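Local coordinates for probable glutamine synthetase (Pseudomonas aeruginosa, PDB 4HPP), which is probably an enzyme of the glutamine synthetase family, modelled with magnesium, calcium and glutamic acid and assembled from six protein chains, at residues H93-E98 with C107-L112; G171-M176 with T189-Q194; A198-V203 with C341-M346. One frame throughout, in Å; residues are numbered along the deposited sequence.

Contact 1 (H93-E98 with C107-L112)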
ATOM      1  N   HIS A  93     -19.504 -36.494  -7.216  1.00 51.60           N
ATOM      2  CA  HIS A  93     -20.027 -36.749  -8.537  1.00 46.17           C
ATOM      3  C   HIS A  93     -21.311 -37.500  -8.378  1.00 53.02           C
ATOM      4  O   HIS A  93     -21.458 -38.319  -7.450  1.00 57.50           O
ATOM      5  CB  HIS A  93     -19.063 -37.558  -9.357  1.00 40.43           C
ATOM      6  CG  HIS A  93     -17.710 -36.948  -9.453  1.00 43.10           C
ATOM      7  ND1 HIS A  93     -17.302 -36.258 -10.549  1.00 43.69           N
ATOM      8  CD2 HIS A  93     -16.636 -36.938  -8.542  1.00 43.84           C
ATOM      9  CE1 HIS A  93     -16.027 -35.805 -10.340  1.00 49.15           C
ATOM     10  NE2 HIS A  93     -15.620 -36.223  -9.110  1.00 47.54           N
ATOM     11  N   GLY A  94     -22.257 -37.224  -9.273  1.00 45.55           N
ATOM     12  CA  GLY A  94     -23.550 -37.812  -9.167  1.00 50.72           C
ATOM     13  C   GLY A  94     -23.977 -38.303 -10.525  1.00 55.18           C
ATOM     14  O   GLY A  94     -23.424 -37.885 -11.573  1.00 57.83           O
ATOM     15  N   ASN A  95     -24.953 -39.206 -10.503  1.00 52.26           N
ATOM     16  CA  ASN A  95     -25.624 -39.624 -11.721  1.00 54.91           C
ATOM     17  C   ASN A  95     -27.025 -38.957 -11.765  1.00 54.20           C
ATOM     18  O   ASN A  95     -27.634 -38.748 -10.707  1.00 60.32           O
ATOM     19  CB  ASN A  95     -25.748 -41.151 -11.786  1.00 49.08           C
ATOM     20  CG  ASN A  95     -24.490 -41.896 -11.338  1.00 49.13           C
ATOM     21  OD1 ASN A  95     -23.361 -41.547 -11.694  1.00 48.20           O
ATOM     22  ND2 ASN A  95     -24.691 -42.954 -10.555  1.00 48.81           N
ATOM     23  N   LEU A  96     -27.497 -38.615 -12.974  1.00 49.97           N
ATOM     24  CA  LEU A  96     -28.838 -38.072 -13.246  1.00 48.07           C
ATOM     25  C   LEU A  96     -29.878 -39.156 -13.472  1.00 53.72           C
ATOM     26  O   LEU A  96     -29.670 -40.092 -14.265  1.00 56.33           O
ATOM     27  CB  LEU A  96     -28.798 -37.182 -14.485  1.00 43.80           C
ATOM     28  CG  LEU A  96     -27.960 -35.907 -14.400  1.00 38.62           C
ATOM     29  CD1 LEU A  96     -27.912 -35.182 -15.739  1.00 44.29           C
ATOM     30  CD2 LEU A  96     -28.541 -34.955 -13.374  1.00 37.98           C
ATOM     31  N   VAL A  97     -31.011 -39.017 -12.792  1.00 53.76           N
ATOM     32  CA  VAL A  97     -32.068 -40.042 -12.802  1.00 58.38           C
ATOM     33  C   VAL A  97     -33.408 -39.335 -12.791  1.00 62.38           C
ATOM     34  O   VAL A  97     -33.461 -38.201 -12.350  1.00 66.82           O
ATOM     35  CB  VAL A  97     -31.943 -40.995 -11.589  1.00 52.39           C
ATOM     36  CG1 VAL A  97     -30.570 -41.624 -11.585  1.00 51.66           C
ATOM     37  CG2 VAL A  97     -32.153 -40.262 -10.259  1.00 48.04           C
ATOM     38  N   GLU A  98     -34.469 -39.984 -13.288  1.00 74.37           N
ATOM     39  CA  GLU A  98     -35.852 -39.428 -13.239  1.00 76.07           C
ATOM     40  C   GLU A  98     -36.355 -39.520 -11.795  1.00 79.85           C
ATOM     41  O   GLU A  98     -35.672 -40.148 -10.989  1.00 88.90           O
ATOM     42  CB  GLU A  98     -36.746 -40.155 -14.244  1.00 79.72           C
ATOM     43  CG  GLU A  98     -36.637 -39.599 -15.684  1.00 80.77           C
ATOM     44  CD  GLU A  98     -36.188 -40.638 -16.731  1.00 91.43           C
ATOM     45  OE1 GLU A  98     -36.346 -41.862 -16.498  1.00103.47           O
ATOM     46  OE2 GLU A  98     -35.665 -40.247 -17.807  1.00 85.82           O
ATOM     47  N   CYS A 107     -27.457 -39.120 -19.299  1.00 54.96           N
ATOM     48  CA  CYS A 107     -26.363 -38.985 -18.308  1.00 52.71           C
ATOM     49  C   CYS A 107     -25.033 -39.650 -18.734  1.00 56.56           C
ATOM     50  O   CYS A 107     -24.977 -40.885 -18.952  1.00 60.03           O
ATOM     51  CB  CYS A 107     -26.767 -39.516 -16.936  1.00 47.20           C
ATOM     52  SG  CYS A 107     -25.388 -39.431 -15.746  1.00 53.27           S
ATOM     53  N   PRO A 108     -23.956 -38.851 -18.788  1.00 47.60           N
ATOM     54  CA  PRO A 108     -22.709 -39.319 -19.366  1.00 47.35           C
ATOM     55  C   PRO A 108     -21.971 -40.182 -18.401  1.00 40.80           C
ATOM     56  O   PRO A 108     -21.442 -41.188 -18.843  1.00 40.52           O
ATOM     57  CB  PRO A 108     -21.935 -38.032 -19.719  1.00 49.16           C
ATOM     58  CG  PRO A 108     -22.919 -36.939 -19.530  1.00 55.02           C
ATOM     59  CD  PRO A 108     -23.910 -37.419 -18.500  1.00 48.83           C
ATOM     60  N   ARG A 109     -21.970 -39.842 -17.109  1.00 47.34           N
ATOM     61  CA  ARG A 109     -21.435 -40.778 -16.053  1.00 47.12           C
ATOM     62  C   ARG A 109     -22.084 -42.184 -16.084  1.00 46.61           C
ATOM     63  O   ARG A 109     -21.393 -43.199 -16.201  1.00 43.82           O
ATOM     64  CB  ARG A 109     -21.489 -40.190 -14.630  1.00 45.62           C
ATOM     65  CG  ARG A 109     -20.248 -40.629 -13.840  1.00 55.35           C
ATOM     66  CD  ARG A 109     -20.057 -40.055 -12.459  1.00 42.67           C
ATOM     67  NE  ARG A 109     -20.674 -40.940 -11.495  1.00 52.34           N
ATOM     68  CZ  ARG A 109     -20.032 -41.524 -10.508  1.00 46.89           C
ATOM     69  NH1 ARG A 109     -20.715 -42.250  -9.681  1.00 57.85           N
ATOM     70  NH2 ARG A 109     -18.737 -41.356 -10.340  1.00 48.14           N
ATOM     71  N   SER A 110     -23.417 -42.214 -16.078  1.00 50.59           N
ATOM     72  CA  SER A 110     -24.207 -43.454 -16.208  1.00 49.10           C
ATOM     73  C   SER A 110     -23.825 -44.289 -17.439  1.00 52.74           C
ATOM     74  O   SER A 110     -23.492 -45.477 -17.282  1.00 57.23           O
ATOM     75  CB  SER A 110     -25.720 -43.134 -16.225  1.00 54.66           C
ATOM     76  OG  SER A 110     -26.214 -42.847 -14.916  1.00 59.07           O
ATOM     77  N   LEU A 111     -23.881 -43.687 -18.646  1.00 51.31           N
ATOM     78  CA  LEU A 111     -23.410 -44.352 -19.875  1.00 46.71           C
ATOM     79  C   LEU A 111     -22.025 -44.971 -19.650  1.00 53.74           C
ATOM     80  O   LEU A 111     -21.835 -46.162 -19.925  1.00 50.70           O
ATOM     81  CB  LEU A 111     -23.322 -43.384 -21.041  1.00 44.48           C
ATOM     82  CG  LEU A 111     -22.379 -43.800 -22.178  1.00 44.80           C
ATOM     83  CD1 LEU A 111     -22.849 -45.122 -22.761  1.00 45.69           C
ATOM     84  CD2 LEU A 111     -22.291 -42.740 -23.266  1.00 37.95           C
ATOM     85  N   LEU A 112     -21.054 -44.204 -19.125  1.00 52.62           N
ATOM     86  CA  LEU A 112     -19.745 -44.838 -18.928  1.00 53.00           C
ATOM     87  C   LEU A 112     -19.819 -46.005 -17.929  1.00 52.64           C
ATOM     88  O   LEU A 112     -19.196 -47.041 -18.159  1.00 52.42           O
ATOM     89  CB  LEU A 112     -18.601 -43.865 -18.595  1.00 55.58           C
ATOM     90  CG  LEU A 112     -17.279 -44.510 -18.082  1.00 52.77           C
ATOM     91  CD1 LEU A 112     -16.627 -45.390 -19.146  1.00 49.34           C
ATOM     92  CD2 LEU A 112     -16.312 -43.466 -17.571  1.00 48.20           C
TER
HETATM   93  O   HOH W   1     -28.729 -42.756 -13.698  1.00 49.62           O
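Asn95 OD1 takes the N-H of Arg109 NE at 2.8 Å, almost straight at 176° and lying in both the amide's carbonyl plane and the guanidinium plane. The two flat groups are only 23° apart, and NH1 adds a weak second bond to the same oxygen. The arginine chain, bent at chi3, lays its guanidinium under His93, whose CB sits over one face, 3.9 Å from Arg109 NH2. Farther along, Cys107 SG accepts from Leu96 N at 3.6 Å, and also from Ser110 N at 3.4 Å. With SG anti to the backbone N, the sulfur therefore caps the helix and ties down the strand at once. Leu96 O and Ser110 OG are joined by a water. In the next shell, Arg109 NH1 and NH2 form salt bridges with Asp71 and Asp200, and His93 NE2 bonds to Asn204; these partners probably hold the first-shell groups in place. The axes of strand residues 93-97 and helix residues 108-112 run at 94°, 7.4 Å apart at closest approach. The side-chain-capped start of helix 108-121 thus lies across strand 89-97 of the mixed five-stranded sheet, near the junction of the N-terminal and catalytic regions of the glutamine synthetase family.

Contact 2 (G171-M176 with T189-Q194)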
ATOM      1  N   GLY A 171      -7.454 -37.065  -3.384  1.00 59.51           N
ATOM      2  CA  GLY A 171      -7.439 -38.497  -3.742  1.00 52.46           C
ATOM      3  C   GLY A 171      -7.178 -38.803  -5.214  1.00 49.48           C
ATOM      4  O   GLY A 171      -7.523 -39.896  -5.711  1.00 49.32           O
ATOM      5  N   THR A 172      -6.559 -37.868  -5.931  1.00 43.53           N
ATOM      6  CA  THR A 172      -6.225 -38.144  -7.348  1.00 52.21           C
ATOM      7  C   THR A 172      -4.913 -39.000  -7.507  1.00 53.75           C
ATOM      8  O   THR A 172      -4.593 -39.514  -8.587  1.00 57.00           O
ATOM      9  CB  THR A 172      -6.182 -36.873  -8.241  1.00 40.66           C
ATOM     10  OG1 THR A 172      -5.218 -35.936  -7.714  1.00 43.97           O
ATOM     11  CG2 THR A 172      -7.506 -36.227  -8.291  1.00 40.98           C
ATOM     12  N   GLU A 173      -4.160 -39.177  -6.444  1.00 50.13           N
ATOM     13  CA  GLU A 173      -2.811 -39.772  -6.614  1.00 50.73           C
ATOM     14  C   GLU A 173      -1.927 -39.019  -7.640  1.00 49.85           C
ATOM     15  O   GLU A 173      -1.391 -39.588  -8.601  1.00 43.74           O
ATOM     16  CB  GLU A 173      -2.924 -41.251  -6.943  1.00 54.49           C
ATOM     17  CG  GLU A 173      -3.719 -42.032  -5.887  1.00 57.94           C
ATOM     18  CD  GLU A 173      -3.901 -43.482  -6.263  1.00 61.31           C
ATOM     19  OE1 GLU A 173      -4.629 -43.763  -7.278  1.00 76.71           O
ATOM     20  OE2 GLU A 173      -3.307 -44.338  -5.554  1.00 71.69           O
ATOM     21  N   PRO A 174      -1.746 -37.715  -7.432  1.00 46.12           N
ATOM     22  CA  PRO A 174      -0.827 -37.038  -8.336  1.00 46.79           C
ATOM     23  C   PRO A 174       0.516 -37.827  -8.423  1.00 50.20           C
ATOM     24  O   PRO A 174       0.924 -38.471  -7.463  1.00 57.46           O
ATOM     25  CB  PRO A 174      -0.646 -35.685  -7.660  1.00 43.43           C
ATOM     26  CG  PRO A 174      -0.932 -35.944  -6.194  1.00 40.19           C
ATOM     27  CD  PRO A 174      -2.040 -36.929  -6.227  1.00 41.96           C
ATOM     28  N   GLU A 175       1.205 -37.789  -9.542  1.00 48.51           N
ATOM     29  CA  GLU A 175       2.477 -38.475  -9.603  1.00 47.32           C
ATOM     30  C   GLU A 175       3.609 -37.708 -10.349  1.00 50.24           C
ATOM     31  O   GLU A 175       4.759 -37.849  -9.984  1.00 43.32           O
ATOM     32  CB  GLU A 175       2.263 -39.889 -10.174  1.00 54.85           C
ATOM     33  CG  GLU A 175       2.964 -40.222 -11.494  1.00 64.41           C
ATOM     34  CD  GLU A 175       2.450 -41.526 -12.132  1.00 76.61           C
ATOM     35  OE1 GLU A 175       2.135 -41.552 -13.364  1.00 70.15           O
ATOM     36  OE2 GLU A 175       2.338 -42.519 -11.382  1.00 67.50           O
ATOM     37  N   MET A 176       3.288 -36.898 -11.374  1.00 48.01           N
ATOM     38  CA  MET A 176       4.288 -36.163 -12.146  1.00 44.35           C
ATOM     39  C   MET A 176       3.793 -34.723 -12.337  1.00 47.15           C
ATOM     40  O   MET A 176       2.612 -34.522 -12.557  1.00 46.25           O
ATOM     41  CB  MET A 176       4.438 -36.836 -13.488  1.00 49.49           C
ATOM     42  CG  MET A 176       5.833 -37.104 -13.994  1.00 66.59           C
ATOM     43  SD  MET A 176       6.861 -38.154 -12.941  1.00 70.42           S
ATOM     44  CE  MET A 176       8.390 -37.341 -13.378  1.00 70.21           C
ATOM     45  N   THR A 189       0.193 -35.468 -14.178  1.00 46.35           N
ATOM     46  CA  THR A 189      -0.256 -36.811 -14.470  1.00 46.00           C
ATOM     47  C   THR A 189      -0.522 -37.460 -13.108  1.00 51.31           C
ATOM     48  O   THR A 189       0.030 -37.065 -12.043  1.00 47.73           O
ATOM     49  CB  THR A 189       0.793 -37.646 -15.246  1.00 45.64           C
ATOM     50  OG1 THR A 189       1.986 -37.683 -14.492  1.00 58.19           O
ATOM     51  CG2 THR A 189       1.177 -37.091 -16.597  1.00 37.32           C
ATOM     52  N   CYS A 190      -1.384 -38.459 -13.140  1.00 51.38           N
ATOM     53  CA  CYS A 190      -1.737 -39.179 -11.949  1.00 44.38           C
ATOM     54  C   CYS A 190      -1.709 -40.669 -12.198  1.00 50.10           C
ATOM     55  O   CYS A 190      -1.612 -41.130 -13.348  1.00 48.05           O
ATOM     56  CB  CYS A 190      -3.129 -38.784 -11.500  1.00 47.89           C
ATOM     57  SG  CYS A 190      -3.254 -37.068 -10.984  1.00 57.21           S
ATOM     58  N   ARG A 191      -1.834 -41.420 -11.103  1.00 50.84           N
ATOM     59  CA  ARG A 191      -1.834 -42.852 -11.163  1.00 48.23           C
ATOM     60  C   ARG A 191      -3.130 -43.335 -11.844  1.00 44.44           C
ATOM     61  O   ARG A 191      -4.168 -42.740 -11.693  1.00 42.52           O
ATOM     62  CB  ARG A 191      -1.657 -43.367  -9.736  1.00 57.21           C
ATOM     63  CG  ARG A 191      -0.197 -43.233  -9.250  1.00 71.88           C
ATOM     64  CD  ARG A 191       0.083 -43.826  -7.868  1.00 67.39           C
ATOM     65  NE  ARG A 191      -1.029 -44.685  -7.411  1.00 82.22           N
ATOM     66  CZ  ARG A 191      -1.345 -45.902  -7.893  1.00 83.54           C
ATOM     67  NH1 ARG A 191      -0.621 -46.460  -8.880  1.00 74.12           N
ATOM     68  NH2 ARG A 191      -2.409 -46.560  -7.388  1.00 66.14           N
ATOM     69  N   PRO A 192      -3.091 -44.435 -12.585  1.00 45.74           N
ATOM     70  CA  PRO A 192      -4.356 -44.907 -13.220  1.00 43.22           C
ATOM     71  C   PRO A 192      -5.480 -45.259 -12.209  1.00 45.01           C
ATOM     72  O   PRO A 192      -5.188 -45.507 -11.041  1.00 54.53           O
ATOM     73  CB  PRO A 192      -3.908 -46.198 -13.901  1.00 48.17           C
ATOM     74  CG  PRO A 192      -2.400 -46.288 -13.750  1.00 43.55           C
ATOM     75  CD  PRO A 192      -2.049 -45.480 -12.552  1.00 41.80           C
ATOM     76  N   ALA A 193      -6.743 -45.300 -12.624  1.00 45.30           N
ATOM     77  CA  ALA A 193      -7.887 -45.747 -11.735  1.00 45.24           C
ATOM     78  C   ALA A 193      -8.772 -46.715 -12.520  1.00 45.16           C
ATOM     79  O   ALA A 193      -8.688 -46.730 -13.731  1.00 46.64           O
ATOM     80  CB  ALA A 193      -8.754 -44.571 -11.228  1.00 37.42           C
ATOM     81  N   GLN A 194      -9.632 -47.496 -11.861  1.00 48.84           N
ATOM     82  CA  GLN A 194     -10.410 -48.470 -12.606  1.00 53.33           C
ATOM     83  C   GLN A 194     -11.776 -47.939 -12.974  1.00 50.04           C
ATOM     84  O   GLN A 194     -12.414 -47.341 -12.179  1.00 57.76           O
ATOM     85  CB  GLN A 194     -10.524 -49.762 -11.829  1.00 61.05           C
ATOM     86  CG  GLN A 194     -11.039 -50.935 -12.661  1.00 73.81           C
ATOM     87  CD  GLN A 194     -11.284 -52.188 -11.817  1.00 75.61           C
ATOM     88  OE1 GLN A 194     -11.767 -53.216 -12.309  1.00 78.14           O
ATOM     89  NE2 GLN A 194     -10.965 -52.099 -10.542  1.00 67.10           N
TER
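Two torsions set up the salt bridge between Glu173 and Arg191: the glutamate CG stands anti to its carbonyl carbon (chi1 -56°) with the chain extended beyond it, while the arginine turns at chi3 (13°) so that its guanidinium edge faces the carboxylate. The bridge sits at the open end of a beta hairpin, strands 174-179 and 185-194, whose register slips by one residue at a classic beta bulge. There Glu175 N and Met176 N both address Thr189 O, the first at 2.9 Å and the second in a weak bond at 3.3 Å. Thr189 N returns a bond to Met176 O, completing the antiparallel hydrogen-bonded pair. Before the bulge, Pro174 and Cys190 form a non-hydrogen-bonded pair with diverging side chains, and Arg191 N donates to Glu173 O at 3.1 Å. Cys190 SG lies 3.6 Å from Pro174 CA, while its CB packs against the carbonyl oxygen of Thr172. Glu175 reaches over the arginine chain, its OE2 resting 3.4 Å from Arg191 CG. Outward, Arg201 of helix 196-216 pairs with Glu173 OE1, so the carboxylate is held through both oxygens, and helix 159-169 packs on Pro174. The side chain of Thr189 is about 7 Å from a bound magnesium ion. Arg191 NE and NH2 each lie 3.0 Å from Glu173 OE2 and approach it from the same face of a carboxylate that stands 87° to the guanidinium; NE comes from above its plane.

Contact 3 (A198-V203 with C341-M346)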
ATOM      1  N   ALA A 198     -11.721 -43.527 -13.032  1.00 53.21           N
ATOM      2  CA  ALA A 198     -10.698 -42.981 -13.947  1.00 51.89           C
ATOM      3  C   ALA A 198     -11.178 -41.663 -14.593  1.00 46.08           C
ATOM      4  O   ALA A 198     -10.471 -40.663 -14.500  1.00 49.93           O
ATOM      5  CB  ALA A 198     -10.268 -44.014 -14.993  1.00 53.04           C
ATOM      6  N   ALA A 199     -12.395 -41.645 -15.145  1.00 37.86           N
ATOM      7  CA  ALA A 199     -13.029 -40.377 -15.591  1.00 45.36           C
ATOM      8  C   ALA A 199     -13.314 -39.341 -14.473  1.00 45.44           C
ATOM      9  O   ALA A 199     -13.108 -38.128 -14.675  1.00 45.39           O
ATOM     10  CB  ALA A 199     -14.281 -40.649 -16.398  1.00 42.96           C
ATOM     11  N   ASP A 200     -13.750 -39.802 -13.296  1.00 43.77           N
ATOM     12  CA  ASP A 200     -13.883 -38.874 -12.147  1.00 45.65           C
ATOM     13  C   ASP A 200     -12.558 -38.166 -11.883  1.00 45.45           C
ATOM     14  O   ASP A 200     -12.519 -36.922 -11.667  1.00 43.50           O
ATOM     15  CB  ASP A 200     -14.361 -39.581 -10.889  1.00 45.61           C
ATOM     16  CG  ASP A 200     -15.764 -40.166 -11.037  1.00 46.98           C
ATOM     17  OD1 ASP A 200     -16.213 -40.840 -10.084  1.00 39.14           O
ATOM     18  OD2 ASP A 200     -16.413 -39.969 -12.100  1.00 44.40           O
ATOM     19  N   ARG A 201     -11.475 -38.944 -11.960  1.00 40.26           N
ATOM     20  CA  ARG A 201     -10.119 -38.373 -11.768  1.00 42.59           C
ATOM     21  C   ARG A 201      -9.850 -37.264 -12.814  1.00 39.26           C
ATOM     22  O   ARG A 201      -9.412 -36.155 -12.463  1.00 40.29           O
ATOM     23  CB  ARG A 201      -9.068 -39.472 -11.774  1.00 36.43           C
ATOM     24  CG  ARG A 201      -7.661 -39.084 -11.386  1.00 38.23           C
ATOM     25  CD  ARG A 201      -6.920 -40.343 -10.941  1.00 39.75           C
ATOM     26  NE  ARG A 201      -7.418 -40.785  -9.622  1.00 49.37           N
ATOM     27  CZ  ARG A 201      -6.923 -41.755  -8.840  1.00 42.39           C
ATOM     28  NH1 ARG A 201      -5.876 -42.469  -9.175  1.00 37.30           N
ATOM     29  NH2 ARG A 201      -7.505 -41.988  -7.686  1.00 41.80           N
ATOM     30  N   ALA A 202     -10.193 -37.532 -14.067  1.00 34.22           N
ATOM     31  CA  ALA A 202      -9.944 -36.545 -15.087  1.00 33.11           C
ATOM     32  C   ALA A 202     -10.686 -35.273 -14.663  1.00 33.79           C
ATOM     33  O   ALA A 202     -10.099 -34.209 -14.615  1.00 33.76           O
ATOM     34  CB  ALA A 202     -10.404 -37.055 -16.419  1.00 31.74           C
ATOM     35  N   VAL A 203     -11.938 -35.390 -14.221  1.00 36.00           N
ATOM     36  CA  VAL A 203     -12.702 -34.180 -13.820  1.00 36.61           C
ATOM     37  C   VAL A 203     -12.043 -33.505 -12.594  1.00 40.33           C
ATOM     38  O   VAL A 203     -11.763 -32.291 -12.616  1.00 45.88           O
ATOM     39  CB  VAL A 203     -14.200 -34.481 -13.528  1.00 38.38           C
ATOM     40  CG1 VAL A 203     -14.886 -33.294 -12.831  1.00 35.56           C
ATOM     41  CG2 VAL A 203     -14.928 -34.888 -14.796  1.00 36.67           C
ATOM     42  N   CYS A 341     -16.098 -34.243 -22.152  1.00 44.89           N
ATOM     43  CA  CYS A 341     -16.625 -34.762 -20.902  1.00 45.27           C
ATOM     44  C   CYS A 341     -15.906 -36.102 -20.545  1.00 41.33           C
ATOM     45  O   CYS A 341     -16.212 -37.142 -21.092  1.00 42.06           O
ATOM     46  CB  CYS A 341     -18.158 -34.878 -20.976  1.00 41.34           C
ATOM     47  SG  CYS A 341     -18.837 -36.025 -19.746  1.00 53.08           S
ATOM     48  N   PRO A 342     -14.922 -36.083 -19.637  1.00 50.64           N
ATOM     49  CA  PRO A 342     -14.134 -37.338 -19.369  1.00 47.12           C
ATOM     50  C   PRO A 342     -14.899 -38.682 -19.497  1.00 42.64           C
ATOM     51  O   PRO A 342     -14.418 -39.615 -20.154  1.00 58.12           O
ATOM     52  CB  PRO A 342     -13.638 -37.126 -17.939  1.00 45.84           C
ATOM     53  CG  PRO A 342     -13.533 -35.640 -17.796  1.00 48.49           C
ATOM     54  CD  PRO A 342     -14.417 -34.947 -18.832  1.00 45.64           C
ATOM     55  N   HIS A 343     -16.074 -38.779 -18.890  1.00 46.03           N
ATOM     56  CA  HIS A 343     -16.978 -39.953 -18.982  1.00 41.92           C
ATOM     57  C   HIS A 343     -17.512 -40.253 -20.310  1.00 46.46           C
ATOM     58  O   HIS A 343     -17.592 -41.416 -20.659  1.00 47.18           O
ATOM     59  CB  HIS A 343     -18.159 -39.711 -18.128  1.00 43.80           C
ATOM     60  CG  HIS A 343     -17.786 -39.263 -16.756  1.00 50.53           C
ATOM     61  ND1 HIS A 343     -17.721 -37.972 -16.422  1.00 49.73           N
ATOM     62  CD2 HIS A 343     -17.426 -39.992 -15.624  1.00 45.71           C
ATOM     63  CE1 HIS A 343     -17.328 -37.871 -15.121  1.00 49.96           C
ATOM     64  NE2 HIS A 343     -17.163 -39.110 -14.642  1.00 48.27           N
ATOM     65  N   LEU A 344     -17.927 -39.221 -21.065  1.00 47.26           N
ATOM     66  CA  LEU A 344     -18.425 -39.456 -22.411  1.00 45.51           C
ATOM     67  C   LEU A 344     -17.280 -39.870 -23.338  1.00 47.28           C
ATOM     68  O   LEU A 344     -17.376 -40.831 -24.098  1.00 51.63           O
ATOM     69  CB  LEU A 344     -19.209 -38.243 -22.929  1.00 55.08           C
ATOM     70  CG  LEU A 344     -19.705 -38.328 -24.380  1.00 52.86           C
ATOM     71  CD1 LEU A 344     -20.746 -39.433 -24.463  1.00 58.71           C
ATOM     72  CD2 LEU A 344     -20.248 -37.006 -24.894  1.00 48.86           C
ATOM     73  N   ALA A 345     -16.162 -39.175 -23.219  1.00 45.17           N
ATOM     74  CA  ALA A 345     -15.010 -39.470 -24.032  1.00 40.69           C
ATOM     75  C   ALA A 345     -14.511 -40.873 -23.774  1.00 43.31           C
ATOM     76  O   ALA A 345     -14.351 -41.618 -24.735  1.00 48.38           O
ATOM     77  CB  ALA A 345     -13.923 -38.441 -23.809  1.00 40.36           C
ATOM     78  N   MET A 346     -14.268 -41.255 -22.507  1.00 46.29           N
ATOM     79  CA  MET A 346     -13.726 -42.595 -22.216  1.00 39.96           C
ATOM     80  C   MET A 346     -14.737 -43.676 -22.652  1.00 45.62           C
ATOM     81  O   MET A 346     -14.364 -44.603 -23.365  1.00 50.95           O
ATOM     82  CB  MET A 346     -13.327 -42.714 -20.758  1.00 46.64           C
ATOM     83  CG  MET A 346     -13.068 -44.131 -20.209  1.00 43.29           C
ATOM     84  SD  MET A 346     -12.415 -43.906 -18.555  1.00 47.78           S
ATOM     85  CE  MET A 346     -12.303 -45.607 -17.925  1.00 47.44           C
TER
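The methyl of Ala199 presses over one face of the His343 imidazole, CB to CD2 3.3 Å, while the ring's edge is directed to Asp200. His343 NE2 donates to Asp200 OD2 at 2.8 Å, with an N-H...O angle of 173° and the oxygen in the ring plane. The carboxylate is turned 62° from the ring and OD2 is met nearly along its C-O bond; with CG anti to its own carbonyl carbon, the His343 ring swings to helix 196-216. Pro342 is a second bump: its CB and CG fill the hollow between Ala202 CB and Val203 CG2, with Pro342 CG 3.4 Å from that valine methyl. Consistent with the small alanines, the short-segment axes of helices 196-216 and 342-358 of the catalytic domain come within 8.8 Å, at 136°. At the other end, Met346 extends fully and lays its thioether along Ala198 and Ala199, CE reaching Ala198 CB at 3.9 Å. Leu112 of helix 108-121 packs on Ala199, and Phe130 of strand 124-137 on Ala202 and Met346. Asp200 OD1 forms a salt bridge with Arg109, so the buried carboxylate is bound through both oxygens. Cys341 SG caps helix 342-358 by accepting from Leu344 N.

Overall arrangement
Contact 3 is the core, its centre about 4 Å from the centre of the chain and buried throughout, with mostly apolar helix-to-helix packing around one histidine-carboxylate bond. Contact 1, largely buried but with its centre about 15 Å from that of the chain, pairs a strand with a helix and relies on polar side-chain bonds. Contact 2 is partly exposed, a strand pair bound through its backbone with a salt bridge beside it, and Met176 packs on Arg24 of a second subunit. Helix 196-216 joins all three: Asp200 of contact 3 meets Arg109 of contact 1 in a salt bridge, and Arg201, the next residue, meets Glu173 of contact 2. Contacts 1 and 2 do not touch, their nearest atoms being about 8 Å apart.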